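Long-range contact in HTH-type transcriptional regulator TreR (Bacillus subtilis, PDB 2OGG), which represses transcription of the trePA operon and binds trehalose-6-phosphate, the piece described here being its effector-binding domain: residues Glu49-Phe59 with Phe130-Lys141. Numbering follows the deposited sequence.
Sequences EHVILDKDYFF and FQYTESRHRLDK
Asp56 reaches across to strand 129-138, where its OD1 accepts two side-chain bonds that arrive from opposite faces of the carboxylate plane. Thr133 OG1 comes from above that plane, 2.7 Å from Asp56 OD1. Gln131 NE2 approaches Asp56 OD1 at 2.9 Å on the anti side, tilted out of the carboxylate plane, while the oxygen lies in the plane of the amide; the extended glutamine chain (chi1 171°, chi2 177°) carries the amide to it. Asp56 OD2 turns to Arg42 instead, so both oxygens of this buried carboxylate are engaged. Further along the same face, Ile52 lies beside His137, its CG2 standing over the imidazole face in a CH-pi contact 4.2 Å from the ring centroid. These antiparallel neighbours are the two central strands of the six-stranded sheet of the UTRA domain, with hydrogen-bonded pairs at Leu53-Arg136, Lys55-Glu134 and Tyr57-Tyr132. All three project from the face opposite Asp56; in the last, the side chains run side by side, CD2 of Tyr57 meeting the edge of the Tyr132 ring, 3.7 Å from its CD2, with helix 23-29 packed against both. Beyond Ile52, Val51 CG1 sits over the centre of the Arg138 guanidinium, which holds Asp140 side-on through NE and NH2. Arg138 NH2 also forms a salt bridge with Glu49 OE1 at 2.9 Å, the carboxylate plane turned 76° from the guanidinium, while NH1 is taken by the carbonyl of Asp108.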
ATOM      1  N   GLU A  49      20.433   2.719 -25.925  1.00 48.45           N
ATOM      2  CA  GLU A  49      21.155   1.657 -25.245  1.00 48.63           C
ATOM      3  C   GLU A  49      20.239   0.615 -24.678  1.00 47.48           C
ATOM      4  O   GLU A  49      19.167   0.938 -24.174  1.00 49.62           O
ATOM      5  CB  GLU A  49      22.002   2.234 -24.116  1.00 48.29           C
ATOM      6  CG  GLU A  49      23.051   3.223 -24.570  1.00 51.61           C
ATOM      7  CD  GLU A  49      23.998   3.590 -23.454  1.00 55.94           C
ATOM      8  OE1 GLU A  49      23.526   4.112 -22.424  1.00 54.27           O
ATOM      9  OE2 GLU A  49      25.211   3.316 -23.590  1.00 61.85           O
ATOM     10  N   HIS A  50      20.717  -0.626 -24.673  1.00 49.03           N
ATOM     11  CA  HIS A  50      20.033  -1.733 -23.996  1.00 47.28           C
ATOM     12  C   HIS A  50      20.448  -1.730 -22.533  1.00 46.91           C
ATOM     13  O   HIS A  50      21.621  -1.974 -22.199  1.00 46.46           O
ATOM     14  CB  HIS A  50      20.419  -3.064 -24.630  1.00 49.11           C
ATOM     15  CG  HIS A  50      19.964  -3.206 -26.046  1.00 52.28           C
ATOM     16  ND1 HIS A  50      18.694  -3.633 -26.380  1.00 49.72           N
ATOM     17  CD2 HIS A  50      20.591  -2.929 -27.214  1.00 43.88           C
ATOM     18  CE1 HIS A  50      18.566  -3.627 -27.694  1.00 52.48           C
ATOM     19  NE2 HIS A  50      19.706  -3.215 -28.223  1.00 52.54           N
ATOM     20  N   VAL A  51      19.487  -1.477 -21.652  1.00 42.98           N
ATOM     21  CA  VAL A  51      19.844  -1.194 -20.283  1.00 40.68           C
ATOM     22  C   VAL A  51      19.094  -1.961 -19.208  1.00 42.05           C
ATOM     23  O   VAL A  51      19.502  -1.933 -18.050  1.00 45.63           O
ATOM     24  CB  VAL A  51      19.822   0.295 -20.008  1.00 38.08           C
ATOM     25  CG1 VAL A  51      20.774   0.992 -20.947  1.00 35.27           C
ATOM     26  CG2 VAL A  51      18.430   0.825 -20.205  1.00 38.17           C
ATOM     27  N   ILE A  52      17.949  -2.550 -19.564  1.00 42.05           N
ATOM     28  CA  ILE A  52      17.195  -3.378 -18.643  1.00 38.58           C
ATOM     29  C   ILE A  52      17.005  -4.768 -19.234  1.00 41.34           C
ATOM     30  O   ILE A  52      16.708  -4.915 -20.424  1.00 43.86           O
ATOM     31  CB  ILE A  52      15.812  -2.770 -18.322  1.00 40.60           C
ATOM     32  CG1 ILE A  52      15.982  -1.427 -17.616  1.00 42.18           C
ATOM     33  CG2 ILE A  52      15.020  -3.707 -17.386  1.00 36.90           C
ATOM     34  CD1 ILE A  52      15.016  -0.364 -18.089  1.00 44.46           C
ATOM     35  N   LEU A  53      17.118  -5.793 -18.402  1.00 39.15           N
ATOM     36  CA  LEU A  53      16.818  -7.132 -18.880  1.00 38.15           C
ATOM     37  C   LEU A  53      15.651  -7.673 -18.092  1.00 37.88           C
ATOM     38  O   LEU A  53      15.670  -7.631 -16.866  1.00 43.30           O
ATOM     39  CB  LEU A  53      18.027  -8.049 -18.764  1.00 34.60           C
ATOM     40  CG  LEU A  53      17.706  -9.394 -19.400  1.00 39.50           C
ATOM     41  CD1 LEU A  53      17.825  -9.288 -20.910  1.00 32.23           C
ATOM     42  CD2 LEU A  53      18.530 -10.553 -18.804  1.00 33.99           C
ATOM     43  N   ASP A  54      14.544  -7.940 -18.783  1.00 40.66           N
ATOM     44  CA  ASP A  54      13.305  -8.362 -18.125  1.00 39.74           C
ATOM     45  C   ASP A  54      13.059  -9.850 -18.345  1.00 39.43           C
ATOM     46  O   ASP A  54      12.984 -10.309 -19.484  1.00 42.68           O
ATOM     47  CB  ASP A  54      12.130  -7.567 -18.672  1.00 38.14           C
ATOM     48  CG  ASP A  54      12.002  -6.193 -18.024  1.00 55.63           C
ATOM     49  OD1 ASP A  54      12.195  -6.112 -16.787  1.00 63.53           O
ATOM     50  OD2 ASP A  54      11.610  -5.210 -18.719  1.00 59.81           O
ATOM     51  N   LYS A  55      13.046 -10.620 -17.272  1.00 37.15           N
ATOM     52  CA  LYS A  55      12.729 -12.056 -17.377  1.00 38.40           C
ATOM     53  C   LYS A  55      11.376 -12.382 -16.742  1.00 39.56           C
ATOM     54  O   LYS A  55      11.127 -12.011 -15.596  1.00 43.25           O
ATOM     55  CB  LYS A  55      13.858 -12.872 -16.748  1.00 36.12           C
ATOM     56  CG  LYS A  55      15.206 -12.586 -17.415  1.00 38.19           C
ATOM     57  CD  LYS A  55      16.412 -13.001 -16.578  1.00 34.76           C
ATOM     58  CE  LYS A  55      16.551 -14.519 -16.556  1.00 51.64           C
ATOM     59  NZ  LYS A  55      17.880 -14.967 -16.084  1.00 48.89           N
ATOM     60  N   ASP A  56      10.413 -12.810 -17.545  1.00 40.09           N
ATOM     61  CA  ASP A  56       9.140 -13.236 -16.972  1.00 40.33           C
ATOM     62  C   ASP A  56       8.996 -14.748 -17.076  1.00 40.46           C
ATOM     63  O   ASP A  56       9.176 -15.282 -18.165  1.00 42.35           O
ATOM     64  CB  ASP A  56       7.958 -12.552 -17.672  1.00 37.17           C
ATOM     65  CG  ASP A  56       7.688 -11.136 -17.140  1.00 57.19           C
ATOM     66  OD1 ASP A  56       6.972 -11.051 -16.117  1.00 65.38           O
ATOM     67  OD2 ASP A  56       8.132 -10.114 -17.762  1.00 43.25           O
ATOM     68  N   TYR A  57       8.300 -15.319 -16.096  1.00 38.12           N
ATOM     69  CA  TYR A  57       7.995 -16.745 -16.031  1.00 40.12           C
ATOM     70  C   TYR A  57       6.608 -16.926 -15.390  1.00 41.71           C
ATOM     71  O   TYR A  57       6.403 -16.515 -14.252  1.00 42.83           O
ATOM     72  CB  TYR A  57       9.018 -17.440 -15.132  1.00 32.74           C
ATOM     73  CG  TYR A  57      10.424 -17.376 -15.665  1.00 46.51           C
ATOM     74  CD1 TYR A  57      10.906 -18.351 -16.538  1.00 42.94           C
ATOM     75  CD2 TYR A  57      11.298 -16.387 -15.245  1.00 42.82           C
ATOM     76  CE1 TYR A  57      12.184 -18.292 -17.019  1.00 41.11           C
ATOM     77  CE2 TYR A  57      12.504 -16.239 -15.831  1.00 42.98           C
ATOM     78  CZ  TYR A  57      12.986 -17.239 -16.653  1.00 49.22           C
ATOM     79  OH  TYR A  57      14.258 -17.136 -17.175  1.00 41.63           O
ATOM     80  N   PHE A  58       5.678 -17.580 -16.082  1.00 43.83           N
ATOM     81  CA  PHE A  58       4.370 -17.848 -15.515  1.00 46.43           C
ATOM     82  C   PHE A  58       3.751 -19.113 -16.087  1.00 47.02           C
ATOM     83  O   PHE A  58       4.259 -19.662 -17.072  1.00 46.89           O
ATOM     84  CB  PHE A  58       3.452 -16.646 -15.692  1.00 46.97           C
ATOM     85  CG  PHE A  58       3.403 -16.144 -17.093  1.00 44.41           C
ATOM     86  CD1 PHE A  58       4.359 -15.284 -17.553  1.00 43.58           C
ATOM     87  CD2 PHE A  58       2.494 -16.663 -17.989  1.00 45.05           C
ATOM     88  CE1 PHE A  58       4.343 -14.855 -18.857  1.00 46.25           C
ATOM     89  CE2 PHE A  58       2.458 -16.223 -19.296  1.00 49.30           C
ATOM     90  CZ  PHE A  58       3.366 -15.295 -19.725  1.00 42.40           C
ATOM     91  N   PHE A  59       2.787 -19.682 -15.358  1.00 44.90           N
ATOM     92  CA  PHE A  59       2.253 -21.004 -15.722  1.00 41.71           C
ATOM     93  C   PHE A  59       1.319 -20.899 -16.923  1.00 43.03           C
ATOM     94  O   PHE A  59       0.236 -20.273 -16.842  1.00 46.51           O
ATOM     95  CB  PHE A  59       1.479 -21.652 -14.566  1.00 41.91           C
ATOM     96  CG  PHE A  59       2.314 -22.009 -13.386  1.00 38.17           C
ATOM     97  CD1 PHE A  59       2.510 -23.343 -13.050  1.00 39.32           C
ATOM     98  CD2 PHE A  59       2.689 -21.035 -12.468  1.00 36.31           C
ATOM     99  CE1 PHE A  59       3.142 -23.694 -11.869  1.00 35.52           C
ATOM    100  CE2 PHE A  59       3.453 -21.369 -11.344  1.00 27.08           C
ATOM    101  CZ  PHE A  59       3.606 -22.706 -11.005  1.00 38.18           C
ATOM    102  N   PHE A 130       1.772 -17.612  -8.965  1.00 42.62           N
ATOM    103  CA  PHE A 130       1.418 -17.840 -10.354  1.00 40.66           C
ATOM    104  C   PHE A 130       2.433 -17.270 -11.341  1.00 39.15           C
ATOM    105  O   PHE A 130       2.537 -17.754 -12.456  1.00 43.74           O
ATOM    106  CB  PHE A 130       0.042 -17.230 -10.595  1.00 39.46           C
ATOM    107  CG  PHE A 130      -0.111 -16.608 -11.933  1.00 43.79           C
ATOM    108  CD1 PHE A 130      -0.337 -17.394 -13.063  1.00 50.97           C
ATOM    109  CD2 PHE A 130      -0.061 -15.244 -12.069  1.00 35.50           C
ATOM    110  CE1 PHE A 130      -0.427 -16.825 -14.328  1.00 46.82           C
ATOM    111  CE2 PHE A 130      -0.211 -14.655 -13.327  1.00 52.62           C
ATOM    112  CZ  PHE A 130      -0.381 -15.456 -14.462  1.00 47.73           C
ATOM    113  N   GLN A 131       3.135 -16.204 -10.953  1.00 41.09           N
ATOM    114  CA  GLN A 131       4.116 -15.548 -11.836  1.00 38.51           C
ATOM    115  C   GLN A 131       5.392 -15.092 -11.131  1.00 38.35           C
ATOM    116  O   GLN A 131       5.367 -14.675  -9.974  1.00 37.84           O
ATOM    117  CB  GLN A 131       3.475 -14.341 -12.489  1.00 40.82           C
ATOM    118  CG  GLN A 131       4.461 -13.465 -13.248  1.00 39.40           C
ATOM    119  CD  GLN A 131       3.750 -12.340 -13.927  1.00 49.08           C
ATOM    120  OE1 GLN A 131       2.540 -12.178 -13.742  1.00 48.32           O
ATOM    121  NE2 GLN A 131       4.435 -11.680 -14.863  1.00 46.38           N
ATOM    122  N   TYR A 132       6.510 -15.110 -11.847  1.00 42.09           N
ATOM    123  CA  TYR A 132       7.740 -14.595 -11.288  1.00 41.73           C
ATOM    124  C   TYR A 132       8.471 -13.727 -12.303  1.00 44.64           C
ATOM    125  O   TYR A 132       8.679 -14.139 -13.435  1.00 47.15           O
ATOM    126  CB  TYR A 132       8.622 -15.721 -10.782  1.00 37.06           C
ATOM    127  CG  TYR A 132      10.087 -15.336 -10.632  1.00 43.68           C
ATOM    128  CD1 TYR A 132      10.561 -14.700  -9.489  1.00 42.84           C
ATOM    129  CD2 TYR A 132      11.007 -15.680 -11.595  1.00 36.16           C
ATOM    130  CE1 TYR A 132      11.889 -14.280  -9.397  1.00 30.26           C
ATOM    131  CE2 TYR A 132      12.358 -15.315 -11.487  1.00 40.16           C
ATOM    132  CZ  TYR A 132      12.791 -14.601 -10.404  1.00 48.63           C
ATOM    133  OH  TYR A 132      14.152 -14.290 -10.290  1.00 41.76           O
ATOM    134  N   THR A 133       8.837 -12.511 -11.893  1.00 44.94           N
ATOM    135  CA  THR A 133       9.519 -11.566 -12.761  1.00 42.70           C
ATOM    136  C   THR A 133      10.832 -11.128 -12.137  1.00 41.54           C
ATOM    137  O   THR A 133      10.959 -11.055 -10.919  1.00 45.45           O
ATOM    138  CB  THR A 133       8.629 -10.359 -13.015  1.00 41.20           C
ATOM    139  OG1 THR A 133       7.363 -10.824 -13.488  1.00 54.62           O
ATOM    140  CG2 THR A 133       9.224  -9.435 -14.076  1.00 52.08           C
ATOM    141  N   GLU A 134      11.848 -11.031 -12.967  1.00 36.88           N
ATOM    142  CA  GLU A 134      13.184 -10.624 -12.542  1.00 39.72           C
ATOM    143  C   GLU A 134      13.659  -9.543 -13.503  1.00 40.07           C
ATOM    144  O   GLU A 134      13.729  -9.777 -14.712  1.00 40.67           O
ATOM    145  CB  GLU A 134      14.167 -11.792 -12.591  1.00 35.45           C
ATOM    146  CG  GLU A 134      15.566 -11.346 -12.224  1.00 43.47           C
ATOM    147  CD  GLU A 134      16.621 -12.423 -12.385  1.00 48.12           C
ATOM    148  OE1 GLU A 134      16.350 -13.595 -12.039  1.00 46.05           O
ATOM    149  OE2 GLU A 134      17.777 -12.057 -12.698  1.00 54.75           O
ATOM    150  N   SER A 135      13.726  -8.314 -13.003  1.00 40.83           N
ATOM    151  CA  SER A 135      13.983  -7.155 -13.848  1.00 42.01           C
ATOM    152  C   SER A 135      15.321  -6.565 -13.471  1.00 40.19           C
ATOM    153  O   SER A 135      15.530  -6.196 -12.320  1.00 42.97           O
ATOM    154  CB  SER A 135      12.891  -6.122 -13.622  1.00 40.25           C
ATOM    155  OG  SER A 135      12.867  -5.175 -14.664  1.00 50.44           O
ATOM    156  N   ARG A 136      16.281  -6.661 -14.375  1.00 40.44           N
ATOM    157  CA  ARG A 136      17.663  -6.289 -14.061  1.00 37.65           C
ATOM    158  C   ARG A 136      18.041  -4.958 -14.712  1.00 39.42           C
ATOM    159  O   ARG A 136      18.043  -4.847 -15.953  1.00 38.32           O
ATOM    160  CB  ARG A 136      18.605  -7.401 -14.526  1.00 34.57           C
ATOM    161  CG  ARG A 136      18.128  -8.775 -14.088  1.00 41.99           C
ATOM    162  CD  ARG A 136      19.077  -9.896 -14.506  1.00 38.97           C
ATOM    163  NE  ARG A 136      20.397  -9.775 -13.898  1.00 40.45           N
ATOM    164  CZ  ARG A 136      20.750 -10.330 -12.738  1.00 41.95           C
ATOM    165  NH1 ARG A 136      19.855 -11.011 -12.033  1.00 36.39           N
ATOM    166  NH2 ARG A 136      21.998 -10.194 -12.280  1.00 34.98           N
ATOM    167  N   HIS A 137      18.336  -3.951 -13.883  1.00 37.73           N
ATOM    168  CA  HIS A 137      18.700  -2.630 -14.379  1.00 37.83           C
ATOM    169  C   HIS A 137      20.160  -2.314 -14.202  1.00 41.94           C
ATOM    170  O   HIS A 137      20.701  -2.476 -13.116  1.00 48.57           O
ATOM    171  CB  HIS A 137      17.940  -1.563 -13.615  1.00 40.09           C
ATOM    172  CG  HIS A 137      16.457  -1.710 -13.686  1.00 40.90           C
ATOM    173  ND1 HIS A 137      15.774  -2.686 -12.992  1.00 40.28           N
ATOM    174  CD2 HIS A 137      15.517  -0.974 -14.328  1.00 43.83           C
ATOM    175  CE1 HIS A 137      14.477  -2.562 -13.223  1.00 43.12           C
ATOM    176  NE2 HIS A 137      14.293  -1.515 -14.008  1.00 44.56           N
ATOM    177  N   ARG A 138      20.740  -1.673 -15.208  1.00 41.39           N
ATOM    178  CA  ARG A 138      21.976  -0.949 -15.041  1.00 35.89           C
ATOM    179  C   ARG A 138      21.786   0.176 -14.007  1.00 40.19           C
ATOM    180  O   ARG A 138      20.750   0.847 -13.979  1.00 42.24           O
ATOM    181  CB  ARG A 138      22.360  -0.351 -16.377  1.00 38.31           C
ATOM    182  CG  ARG A 138      23.861  -0.160 -16.559  1.00 28.44           C
ATOM    183  CD  ARG A 138      24.125   0.214 -17.996  1.00 31.74           C
ATOM    184  NE  ARG A 138      23.796   1.611 -18.279  1.00 27.94           N
ATOM    185  CZ  ARG A 138      24.101   2.233 -19.417  1.00 33.88           C
ATOM    186  NH1 ARG A 138      24.730   1.579 -20.397  1.00 36.49           N
ATOM    187  NH2 ARG A 138      23.728   3.492 -19.600  1.00 30.26           N
ATOM    188  N   LEU A 139      22.800   0.417 -13.187  1.00 41.57           N
ATOM    189  CA  LEU A 139      22.625   1.256 -12.006  1.00 42.73           C
ATOM    190  C   LEU A 139      22.038   2.628 -12.289  1.00 43.72           C
ATOM    191  O   LEU A 139      21.211   3.117 -11.532  1.00 42.89           O
ATOM    192  CB  LEU A 139      23.934   1.396 -11.235  1.00 43.80           C
ATOM    193  CG  LEU A 139      24.251   0.165 -10.398  1.00 43.32           C
ATOM    194  CD1 LEU A 139      24.529  -0.977 -11.325  1.00 57.10           C
ATOM    195  CD2 LEU A 139      25.449   0.425  -9.500  1.00 36.14           C
ATOM    196  N   ASP A 140      22.558   3.308 -13.302  1.00 46.28           N
ATOM    197  CA  ASP A 140      22.073   4.648 -13.631  1.00 46.14           C
ATOM    198  C   ASP A 140      20.634   4.682 -14.163  1.00 44.81           C
ATOM    199  O   ASP A 140      20.114   5.744 -14.441  1.00 46.72           O
ATOM    200  CB  ASP A 140      23.013   5.334 -14.629  1.00 45.19           C
ATOM    201  CG  ASP A 140      23.026   4.649 -15.993  1.00 52.22           C
ATOM    202  OD1 ASP A 140      23.055   3.397 -16.042  1.00 54.32           O
ATOM    203  OD2 ASP A 140      22.974   5.366 -17.017  1.00 55.31           O
ATOM    204  N   LYS A 141      20.045   3.523 -14.437  1.00 46.84           N
ATOM    205  CA  LYS A 141      18.735   3.469 -15.099  1.00 47.06           C
ATOM    206  C   LYS A 141      17.684   2.858 -14.183  1.00 47.33           C
ATOM    207  O   LYS A 141      16.846   2.065 -14.612  1.00 48.20           O
ATOM    208  CB  LYS A 141      18.819   2.662 -16.400  1.00 45.31           C
ATOM    209  CG  LYS A 141      19.641   3.330 -17.496  1.00 48.77           C
ATOM    210  CD  LYS A 141      19.053   4.677 -17.868  1.00 57.03           C
ATOM    211  CE  LYS A 141      19.988   5.443 -18.777  1.00 61.39           C
ATOM    212  NZ  LYS A 141      19.260   6.525 -19.470  1.00 65.97           N
TER